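Local structure of VP2 (Primate bocaparvovirus 1, 7L0Y) at residues I112-S117 against T123-L128; I432-P435 against D441-L444; I43-L48 against L164-Y169; T69-F74 against H133-G138. The protein self-assembles with its size variants into the sixty-subunit T=1 icosahedral capsid, about 26 nm across, of human bocavirus 1. All coordinates share one frame; numbering follows the deposited sequence.

Interaction 1: residues I112-S117 against T123-L128; sequences IKQILS and TYNNDL
The Tyr124 ring meets Ile115 at its rim: CG1 lies in the ring plane beside the edge, 3.9 Å from CE1 of Tyr124, while CG2 of Ile115 and the carbonyl O of Gln114 approach obliquely. Of the other flat groups, the Asn125 amide meets Leu116: the two side chains cross at about a right angle, with CD1 of Leu116 3.3 Å from ND2 of Asn125. These contacts belong to an antiparallel beta hairpin, 95-118 with 121-126, which probably corresponds to the DE hairpin of the jelly roll, the element that in parvoviruses lines the fivefold channel.

The ladder is well defined by its backbone bonds. Leu116 and Thr123 form a hydrogen-bonded pair, with Thr123 N to Leu116 O at 2.7 Å and 171°, and Leu116 N to Thr123 O at 2.9 Å. Gln114 pairs in the same way with Asn125. The side chains of these two pairs share one face of the ribbon, and those of the intervening non-hydrogen-bonded pair, Ile115 and Tyr124, the other. Toward 127 the pairing frays, because Asp127 N reaches Ile112 O only weakly, at 3.4 Å.

Other copies of the protein flank the hairpin, consistent with a place beside a fivefold axis: Tyr124 packs on Val434 of one neighbouring subunit, and Gln114 on Lys113 of another. Lys113 bends at chi2 (-68°) and again at chi3 (-79°), which folds its chain back over the partner strand. CE of Lys113 comes 4.0 Å from CB of Tyr124, and NZ of Lys113 gives a weak hydrogen bond of 3.1 Å to OD1 of Asn126.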
# COMPACT_ATOMS: atom_id res chain seq x y z
N ILE A 112 42.18 62.45 -66.23
CA ILE A 112 41.84 63.03 -67.52
C ILE A 112 42.03 64.53 -67.42
O ILE A 112 41.48 65.17 -66.52
CB ILE A 112 40.41 62.67 -67.95
CG1 ILE A 112 40.27 61.16 -68.14
CG2 ILE A 112 40.10 63.34 -69.27
CD1 ILE A 112 39.70 60.45 -66.95
N LYS A 113 42.84 65.08 -68.30
CA LYS A 113 43.09 66.50 -68.37
C LYS A 113 42.55 67.02 -69.69
O LYS A 113 42.69 66.36 -70.72
CB LYS A 113 44.59 66.82 -68.28
CG LYS A 113 45.32 66.26 -67.09
CD LYS A 113 44.91 66.89 -65.79
CE LYS A 113 45.56 68.25 -65.62
NZ LYS A 113 45.29 68.85 -64.29
N GLN A 114 41.94 68.19 -69.66
CA GLN A 114 41.60 68.89 -70.89
C GLN A 114 42.80 69.67 -71.38
O GLN A 114 43.52 70.29 -70.60
CB GLN A 114 40.41 69.82 -70.66
CG GLN A 114 39.94 70.52 -71.90
CD GLN A 114 38.71 71.35 -71.66
OE1 GLN A 114 38.10 71.27 -70.60
NE2 GLN A 114 38.36 72.18 -72.63
N ILE A 115 43.03 69.62 -72.68
CA ILE A 115 44.16 70.29 -73.31
C ILE A 115 43.64 71.61 -73.87
O ILE A 115 42.83 71.61 -74.81
CB ILE A 115 44.78 69.43 -74.41
CG1 ILE A 115 45.25 68.10 -73.85
CG2 ILE A 115 45.95 70.16 -75.04
CD1 ILE A 115 45.55 67.08 -74.90
N LEU A 116 44.10 72.72 -73.32
CA LEU A 116 43.68 74.05 -73.76
C LEU A 116 44.86 74.71 -74.44
O LEU A 116 45.86 75.03 -73.78
CB LEU A 116 43.20 74.90 -72.59
CG LEU A 116 41.83 74.67 -71.97
CD1 LEU A 116 41.84 73.41 -71.15
CD2 LEU A 116 41.43 75.86 -71.12
N SER A 117 44.75 74.94 -75.74
CA SER A 117 45.83 75.55 -76.51
C SER A 117 45.41 76.95 -76.93
O SER A 117 44.50 77.11 -77.75
CB SER A 117 46.18 74.70 -77.73
OG SER A 117 47.22 75.30 -78.47
N THR A 123 47.71 74.77 -71.79
CA THR A 123 47.39 74.54 -70.40
C THR A 123 46.62 73.24 -70.24
O THR A 123 46.02 72.73 -71.19
CB THR A 123 46.59 75.70 -69.80
OG1 THR A 123 45.41 75.92 -70.57
CG2 THR A 123 47.42 76.96 -69.76
N TYR A 124 46.64 72.72 -69.02
CA TYR A 124 46.13 71.40 -68.71
C TYR A 124 45.29 71.52 -67.46
O TYR A 124 45.82 71.84 -66.39
CB TYR A 124 47.29 70.43 -68.49
CG TYR A 124 48.13 70.30 -69.72
CD1 TYR A 124 47.60 69.76 -70.88
CD2 TYR A 124 49.40 70.84 -69.78
CE1 TYR A 124 48.34 69.68 -72.01
CE2 TYR A 124 50.15 70.77 -70.91
CZ TYR A 124 49.62 70.19 -72.03
OH TYR A 124 50.36 70.11 -73.18
N ASN A 125 44.00 71.27 -67.57
CA ASN A 125 43.15 71.31 -66.40
C ASN A 125 42.29 70.06 -66.32
O ASN A 125 41.96 69.44 -67.34
CB ASN A 125 42.30 72.59 -66.34
CG ASN A 125 41.42 72.78 -67.55
OD1 ASN A 125 40.91 71.83 -68.14
ND2 ASN A 125 41.23 74.04 -67.93
N ASN A 126 41.98 69.67 -65.10
CA ASN A 126 41.15 68.52 -64.84
C ASN A 126 39.75 68.72 -65.40
O ASN A 126 39.14 69.78 -65.22
CB ASN A 126 41.04 68.26 -63.35
CG ASN A 126 42.29 67.67 -62.77
OD1 ASN A 126 43.02 66.97 -63.45
ND2 ASN A 126 42.55 67.97 -61.51
N ASP A 127 39.25 67.70 -66.09
CA ASP A 127 37.82 67.52 -66.31
C ASP A 127 37.45 66.25 -65.56
O ASP A 127 37.80 65.14 -65.97
CB ASP A 127 37.49 67.48 -67.79
CG ASP A 127 38.44 66.62 -68.56
OD1 ASP A 127 39.43 66.18 -67.96
OD2 ASP A 127 38.21 66.40 -69.76
N LEU A 128 36.74 66.42 -64.44
CA LEU A 128 36.60 65.33 -63.48
C LEU A 128 35.51 64.36 -63.90
O LEU A 128 35.44 63.24 -63.40
CB LEU A 128 36.32 65.89 -62.09
CG LEU A 128 37.34 66.70 -61.28
CD1 LEU A 128 37.88 67.88 -62.03
CD2 LEU A 128 36.72 67.19 -59.99

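Interaction 2: residues I432-P435 against D441-L444; sequences IPVP and DSYL
Ile432 and Leu444 lie alongside each other and point the same way, with CG2 of Ile432 3.6 Å from CB of Leu444; CD1 of Ile432 meets CD2 of Leu444 at 3.9 Å. Their backbones are joined as well, since Leu444 N donates to Ile432 O at 2.8 Å with an N-H...O angle of 162°. One step along, Val434 N donates to Ser442 O at 3.0 Å. That bond is straight at the hydrogen (168°), yet the donor stands above the Ser442 carbonyl plane and misses its lone pairs. Between the two bonds sits a single backbone bridge, Pro433 with Tyr443, their CA atoms 4.5 Å apart; the flanking bonds carry the pairing and ask no N-H of Pro433.

Val434 spreads its two methyls over the partner chain. CG1 lies 3.5 Å from OG of Ser442, and CG2 faces the peptide joining Tyr443 to Leu444. Ser442 places OG between its own N and carbonyl carbon (chi1 61°), from where it makes a weak hydrogen bond of 3.1 Å to Val434 O.

Further out, Asp441 OD1 forms a salt bridge with Lys431, just before the first segment, and the Tyr443 ring stands edge-to-face with His47, tying the 441-444 arm to its own subunit. Val434 and Leu444 instead pack on Tyr124 of a neighbouring subunit, and Pro433 on its Thr161. Two arms bridged near their base between strands 424-429 and 446-462, and leaning on the next subunit, match the HI loop of the parvovirus jelly roll, which overlaps the adjacent subunit around the fivefold axis.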
# COMPACT_ATOMS: atom_id res chain seq x y z
N ILE A 432 34.31 63.07 -76.25
CA ILE A 432 33.52 64.13 -75.64
C ILE A 432 33.07 65.06 -76.76
O ILE A 432 33.89 65.84 -77.27
CB ILE A 432 34.30 64.90 -74.57
CG1 ILE A 432 34.64 63.99 -73.40
CG2 ILE A 432 33.47 66.06 -74.06
CD1 ILE A 432 35.51 64.65 -72.38
N PRO A 433 31.81 65.02 -77.16
CA PRO A 433 31.37 65.86 -78.27
C PRO A 433 31.36 67.33 -77.89
O PRO A 433 30.99 67.70 -76.78
CB PRO A 433 29.95 65.36 -78.55
CG PRO A 433 29.94 63.99 -77.98
CD PRO A 433 30.81 64.02 -76.80
N VAL A 434 31.80 68.15 -78.82
CA VAL A 434 31.71 69.61 -78.73
C VAL A 434 30.56 70.07 -79.61
O VAL A 434 30.49 69.65 -80.77
CB VAL A 434 33.03 70.28 -79.13
CG1 VAL A 434 32.79 71.70 -79.51
CG2 VAL A 434 33.98 70.23 -77.97
N PRO A 435 29.65 70.89 -79.11
CA PRO A 435 28.58 71.42 -79.96
C PRO A 435 29.16 72.24 -81.10
O PRO A 435 29.99 73.12 -80.89
CB PRO A 435 27.75 72.27 -79.01
CG PRO A 435 28.69 72.65 -77.95
CD PRO A 435 29.62 71.50 -77.77
N ASP A 441 32.14 66.69 -87.19
CA ASP A 441 32.33 66.29 -85.80
C ASP A 441 33.51 67.03 -85.18
O ASP A 441 34.63 66.99 -85.68
CB ASP A 441 32.57 64.79 -85.70
CG ASP A 441 32.88 64.36 -84.28
OD1 ASP A 441 31.97 64.42 -83.43
OD2 ASP A 441 34.04 63.97 -84.02
N SER A 442 33.24 67.70 -84.06
CA SER A 442 34.28 68.29 -83.26
C SER A 442 34.19 67.70 -81.86
O SER A 442 33.11 67.39 -81.38
CB SER A 442 34.15 69.82 -83.21
OG SER A 442 32.92 70.21 -82.65
N TYR A 443 35.35 67.52 -81.24
CA TYR A 443 35.40 66.89 -79.94
C TYR A 443 36.27 67.70 -79.00
O TYR A 443 37.03 68.57 -79.42
CB TYR A 443 35.91 65.45 -80.02
CG TYR A 443 37.25 65.30 -80.70
CD1 TYR A 443 38.43 65.50 -80.00
CD2 TYR A 443 37.33 64.93 -82.03
CE1 TYR A 443 39.64 65.37 -80.62
CE2 TYR A 443 38.54 64.79 -82.66
CZ TYR A 443 39.70 65.01 -81.95
OH TYR A 443 40.91 64.87 -82.58
N LEU A 444 36.13 67.40 -77.72
CA LEU A 444 36.97 68.03 -76.72
C LEU A 444 38.32 67.33 -76.68
O LEU A 444 38.40 66.10 -76.64
CB LEU A 444 36.28 67.94 -75.36
CG LEU A 444 36.89 68.73 -74.23
CD1 LEU A 444 36.75 70.19 -74.57
CD2 LEU A 444 36.17 68.41 -72.94

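Interaction 3: residues I43-L48 against L164-Y169; sequences IQNGHL and LFQYGY
Gln44 and Gln166 slide past one another in opposite directions, with their amide planes turned 78° apart. CG of Gln44 lies 4.0 Å from CG of Gln166, and CB of Gln44 lies 3.8 Å from the amide carbon CD of Gln166. Gln166 places CG anti to its backbone N (chi1 -173°) and the chain runs straight on beyond CG, which carries the amide along the flank of Gln44 to Asn45.

There the approach changes to a crossing at about a right angle. The Asn45 amide is steeply inclined to that of Gln166, and although NE2 of Gln166 stands 3.1 Å from OD1 of Asn45, the angle is too poor for a hydrogen bond. Each of these two amides finds its partner elsewhere: Gln166 NE2 donates to Thr69 O, and Asn45 ND2 to Thr68 OG1. The two side chains thus converge on neighbouring residues of strand 65-69 without bonding each other.

In the jelly-roll subunit, 43-48 is the turn leaving strand 30-42, which by its pairing with 446-462 probably corresponds to strand B, while 164-169 lies on strand 161-169, which pairs antiparallel with 65-69 and 71-74. The turn is left-handed: Asn45, Gly46 and His47 all have positive phi, and His47 N bonds to Gln44 O at 2.9 Å, followed by a weak bond from Leu48 N to Asn45 O.

Asn45 also closes this turn from its side chain, ND2 reaching Leu48 O at 3.2 Å nearly in its own amide plane. On the 164-169 side, Gln166 O receives a weak hydrogen bond from Asn241 of a neighbouring subunit.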
# COMPACT_ATOMS: atom_id res chain seq x y z
N ILE A 43 44.00 60.84 -77.75
CA ILE A 43 43.01 60.55 -78.78
C ILE A 43 43.71 60.06 -80.04
O ILE A 43 44.76 60.57 -80.43
CB ILE A 43 42.16 61.81 -79.05
CG1 ILE A 43 41.36 62.16 -77.79
CG2 ILE A 43 41.23 61.60 -80.22
CD1 ILE A 43 40.75 63.52 -77.82
N GLN A 44 43.12 59.05 -80.68
CA GLN A 44 43.67 58.44 -81.88
C GLN A 44 42.70 58.59 -83.04
O GLN A 44 41.49 58.44 -82.86
CB GLN A 44 43.97 56.96 -81.66
CG GLN A 44 44.93 56.66 -80.54
CD GLN A 44 46.25 57.38 -80.68
OE1 GLN A 44 46.56 58.28 -79.90
NE2 GLN A 44 47.02 57.04 -81.70
N ASN A 45 43.24 58.91 -84.22
CA ASN A 45 42.46 59.04 -85.46
C ASN A 45 41.36 60.07 -85.38
O ASN A 45 40.43 60.04 -86.19
CB ASN A 45 41.83 57.72 -85.89
CG ASN A 45 42.76 56.84 -86.65
OD1 ASN A 45 43.83 57.27 -87.09
ND2 ASN A 45 42.32 55.64 -86.92
N GLY A 46 41.44 61.03 -84.47
CA GLY A 46 40.30 61.89 -84.26
C GLY A 46 39.01 61.12 -84.04
O GLY A 46 37.98 61.47 -84.62
N HIS A 47 39.06 60.06 -83.24
CA HIS A 47 37.90 59.27 -82.86
C HIS A 47 37.26 58.55 -84.04
O HIS A 47 36.07 58.25 -84.03
CB HIS A 47 36.85 60.12 -82.15
CG HIS A 47 37.29 60.64 -80.82
ND1 HIS A 47 37.43 59.83 -79.72
CD2 HIS A 47 37.64 61.88 -80.43
CE1 HIS A 47 37.83 60.56 -78.69
NE2 HIS A 47 37.97 61.81 -79.10
N LEU A 48 38.04 58.23 -85.07
CA LEU A 48 37.49 57.58 -86.24
C LEU A 48 38.12 56.21 -86.44
O LEU A 48 39.25 55.95 -86.04
CB LEU A 48 37.70 58.43 -87.50
CG LEU A 48 36.87 59.71 -87.55
CD1 LEU A 48 37.25 60.52 -88.76
CD2 LEU A 48 35.40 59.36 -87.58
N LEU A 164 50.96 54.68 -74.91
CA LEU A 164 50.27 53.62 -75.62
C LEU A 164 50.23 53.83 -77.12
O LEU A 164 50.17 54.96 -77.59
CB LEU A 164 48.87 53.44 -75.05
CG LEU A 164 48.78 52.58 -73.79
CD1 LEU A 164 50.11 52.49 -73.05
CD2 LEU A 164 47.65 53.02 -72.89
N PHE A 165 50.28 52.75 -77.87
CA PHE A 165 50.23 52.84 -79.32
C PHE A 165 48.81 52.63 -79.80
O PHE A 165 48.01 52.00 -79.13
CB PHE A 165 51.13 51.80 -79.97
CG PHE A 165 52.56 52.24 -80.08
CD1 PHE A 165 53.04 52.74 -81.27
CD2 PHE A 165 53.41 52.14 -79.00
CE1 PHE A 165 54.35 53.15 -81.38
CE2 PHE A 165 54.73 52.54 -79.11
CZ PHE A 165 55.20 53.04 -80.30
N GLN A 166 48.51 53.18 -80.97
CA GLN A 166 47.20 53.01 -81.57
C GLN A 166 47.00 51.57 -82.01
O GLN A 166 47.89 50.94 -82.57
CB GLN A 166 47.06 53.93 -82.76
CG GLN A 166 45.70 53.94 -83.32
CD GLN A 166 45.57 54.90 -84.45
OE1 GLN A 166 46.53 55.57 -84.81
NE2 GLN A 166 44.39 55.02 -84.99
N TYR A 167 45.80 51.06 -81.77
CA TYR A 167 45.42 49.74 -82.22
C TYR A 167 44.99 49.77 -83.68
O TYR A 167 44.34 50.71 -84.14
CB TYR A 167 44.31 49.19 -81.34
CG TYR A 167 43.69 47.92 -81.82
CD1 TYR A 167 44.42 46.75 -81.90
CD2 TYR A 167 42.34 47.86 -82.11
CE1 TYR A 167 43.84 45.59 -82.32
CE2 TYR A 167 41.76 46.72 -82.50
CZ TYR A 167 42.51 45.58 -82.61
OH TYR A 167 41.91 44.42 -83.01
N GLY A 168 45.38 48.74 -84.40
CA GLY A 168 45.03 48.61 -85.80
C GLY A 168 45.28 47.19 -86.21
O GLY A 168 45.95 46.43 -85.51
N TYR A 169 44.74 46.83 -87.36
CA TYR A 169 44.82 45.46 -87.82
C TYR A 169 44.65 45.43 -89.32
O TYR A 169 44.12 46.35 -89.93
CB TYR A 169 43.79 44.57 -87.12
CG TYR A 169 42.36 44.99 -87.34
CD1 TYR A 169 41.63 44.48 -88.40
CD2 TYR A 169 41.74 45.88 -86.50
CE1 TYR A 169 40.34 44.84 -88.60
CE2 TYR A 169 40.45 46.26 -86.69
CZ TYR A 169 39.75 45.74 -87.75
OH TYR A 169 38.45 46.12 -87.96

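Interaction 4: residues T69-F74 against H133-G138; sequences TPWTYF and HIFCDG
Trp71 carries its indole beside its backbone N, CG anti to the carbonyl carbon (chi1 -69°), while Phe135 holds its ring between N and carbonyl carbon (chi1 73°); the two aromatics meet across strands whose nearest CA atoms, Trp71 and His133, are 9.1 Å apart. Phe135 turns an edge to the face of the six-membered ring of Trp71. The planes stand at 90° with centroids 5.3 Å apart, a T-shaped stack in which CE2 of Phe135 touches CH2 of Trp71 at 3.7 Å, offset toward the indole rim. His133 contributes its CB, which approaches CH2 of Trp71 obliquely at 3.6 Å.

All three residues are buried. The indole is fixed at its polar end by a hydrogen bond from NE1 to Glu203, and Lys428 makes a cation-pi contact with it; His207 stacks on Phe135 and meets Trp71 edge-to-face. Before the strand, Thr69 OG1 accepts from Trp71 N at 3.3 Å, an ST turn at the corner of the chain.

Strands 71-74 and 132-137 both pair antiparallel with 424-429, which separates them, so the aromatic pair spans a middle strand, consistent with the C, H and E strands of the CHEF sheet in the parvovirus jelly roll.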
# COMPACT_ATOMS: atom_id res chain seq x y z
N THR A 69 42.22 52.36 -85.51
CA THR A 69 41.09 52.53 -84.61
C THR A 69 41.35 53.72 -83.70
O THR A 69 42.48 54.18 -83.58
CB THR A 69 40.88 51.27 -83.78
OG1 THR A 69 41.96 51.12 -82.87
CG2 THR A 69 40.85 50.05 -84.68
N PRO A 70 40.31 54.27 -83.07
CA PRO A 70 40.52 55.27 -82.02
C PRO A 70 41.18 54.72 -80.77
O PRO A 70 41.57 55.51 -79.91
CB PRO A 70 39.11 55.78 -81.74
CG PRO A 70 38.23 54.67 -82.15
CD PRO A 70 38.88 54.05 -83.33
N TRP A 71 41.26 53.41 -80.62
CA TRP A 71 41.73 52.73 -79.42
C TRP A 71 43.25 52.66 -79.33
O TRP A 71 43.98 52.71 -80.32
CB TRP A 71 41.16 51.32 -79.39
CG TRP A 71 39.70 51.30 -79.17
CD1 TRP A 71 38.74 51.38 -80.12
CD2 TRP A 71 39.04 51.13 -77.93
NE1 TRP A 71 37.51 51.31 -79.54
CE2 TRP A 71 37.66 51.14 -78.20
CE3 TRP A 71 39.47 50.97 -76.62
CZ2 TRP A 71 36.72 51.00 -77.20
CZ3 TRP A 71 38.53 50.84 -75.64
CH2 TRP A 71 37.17 50.86 -75.92
N THR A 72 43.72 52.52 -78.09
CA THR A 72 45.09 52.17 -77.77
C THR A 72 45.06 50.96 -76.86
O THR A 72 44.01 50.57 -76.35
CB THR A 72 45.85 53.31 -77.08
OG1 THR A 72 45.16 53.72 -75.89
CG2 THR A 72 46.01 54.49 -77.98
N TYR A 73 46.22 50.34 -76.67
CA TYR A 73 46.26 49.08 -75.95
C TYR A 73 47.54 48.98 -75.13
O TYR A 73 48.53 49.65 -75.39
CB TYR A 73 46.16 47.90 -76.92
CG TYR A 73 47.31 47.81 -77.88
CD1 TYR A 73 48.41 47.02 -77.60
CD2 TYR A 73 47.32 48.55 -79.04
CE1 TYR A 73 49.46 46.95 -78.46
CE2 TYR A 73 48.36 48.49 -79.91
CZ TYR A 73 49.43 47.69 -79.61
OH TYR A 73 50.48 47.63 -80.49
N PHE A 74 47.48 48.12 -74.12
CA PHE A 74 48.62 47.76 -73.29
C PHE A 74 49.28 46.51 -73.84
O PHE A 74 48.61 45.52 -74.15
CB PHE A 74 48.19 47.52 -71.84
CG PHE A 74 47.72 48.75 -71.15
CD1 PHE A 74 48.60 49.58 -70.51
CD2 PHE A 74 46.38 49.08 -71.13
CE1 PHE A 74 48.18 50.72 -69.89
CE2 PHE A 74 45.95 50.22 -70.49
CZ PHE A 74 46.85 51.04 -69.87
N HIS A 133 37.33 54.45 -71.49
CA HIS A 133 36.85 53.12 -71.79
C HIS A 133 38.00 52.13 -71.65
O HIS A 133 39.09 52.37 -72.16
CB HIS A 133 36.28 53.09 -73.20
CG HIS A 133 35.10 53.98 -73.38
ND1 HIS A 133 33.81 53.60 -73.08
CD2 HIS A 133 35.02 55.28 -73.76
CE1 HIS A 133 32.99 54.60 -73.31
NE2 HIS A 133 33.70 55.63 -73.72
N ILE A 134 37.75 51.04 -70.95
CA ILE A 134 38.74 50.01 -70.73
C ILE A 134 38.05 48.67 -70.86
O ILE A 134 37.00 48.45 -70.25
CB ILE A 134 39.41 50.13 -69.35
CG1 ILE A 134 40.18 51.43 -69.23
CG2 ILE A 134 40.36 48.98 -69.11
CD1 ILE A 134 40.61 51.76 -67.85
N PHE A 135 38.62 47.78 -71.66
CA PHE A 135 38.20 46.40 -71.57
C PHE A 135 39.36 45.52 -72.00
O PHE A 135 40.21 45.93 -72.78
CB PHE A 135 36.96 46.11 -72.42
CG PHE A 135 37.23 46.07 -73.88
CD1 PHE A 135 37.39 44.87 -74.53
CD2 PHE A 135 37.40 47.23 -74.58
CE1 PHE A 135 37.65 44.83 -75.85
CE2 PHE A 135 37.67 47.19 -75.91
CZ PHE A 135 37.80 45.99 -76.54
N CYS A 136 39.38 44.32 -71.45
CA CYS A 136 40.31 43.28 -71.85
C CYS A 136 39.60 42.38 -72.83
O CYS A 136 38.43 42.04 -72.63
CB CYS A 136 40.80 42.50 -70.63
SG CYS A 136 42.02 41.21 -70.93
N ASP A 137 40.29 41.99 -73.89
CA ASP A 137 39.76 41.00 -74.81
C ASP A 137 40.44 39.69 -74.43
O ASP A 137 41.56 39.41 -74.85
CB ASP A 137 40.05 41.40 -76.24
CG ASP A 137 39.40 40.50 -77.26
OD1 ASP A 137 38.56 39.66 -76.89
OD2 ASP A 137 39.75 40.61 -78.45
N GLY A 138 39.73 38.85 -73.67
CA GLY A 138 40.31 37.62 -73.20
C GLY A 138 39.86 36.45 -74.04
O GLY A 138 40.50 35.40 -74.07

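Interaction 4 is the buried one, resting on aromatic edges and faces with no polar bond across it; interaction 3 is a surface contact in which the amides of Asn45 and Gln166 bond to third residues. The two meet directly through the Thr69 contacts of Gln166 and Tyr167, their centres 10 Å apart. Interactions 1 and 2 are partly buried and rely chiefly on backbone hydrogen bonds: a regular ladder in the strand hairpin of the first, a single bridge in the loop between strands 424-429 and 446-462 in the second. They touch where Leu444 packs on Gln114, while Tyr443 links interaction 2 to interaction 3 through Ile43 and His47. All four also touch a neighbouring subunit.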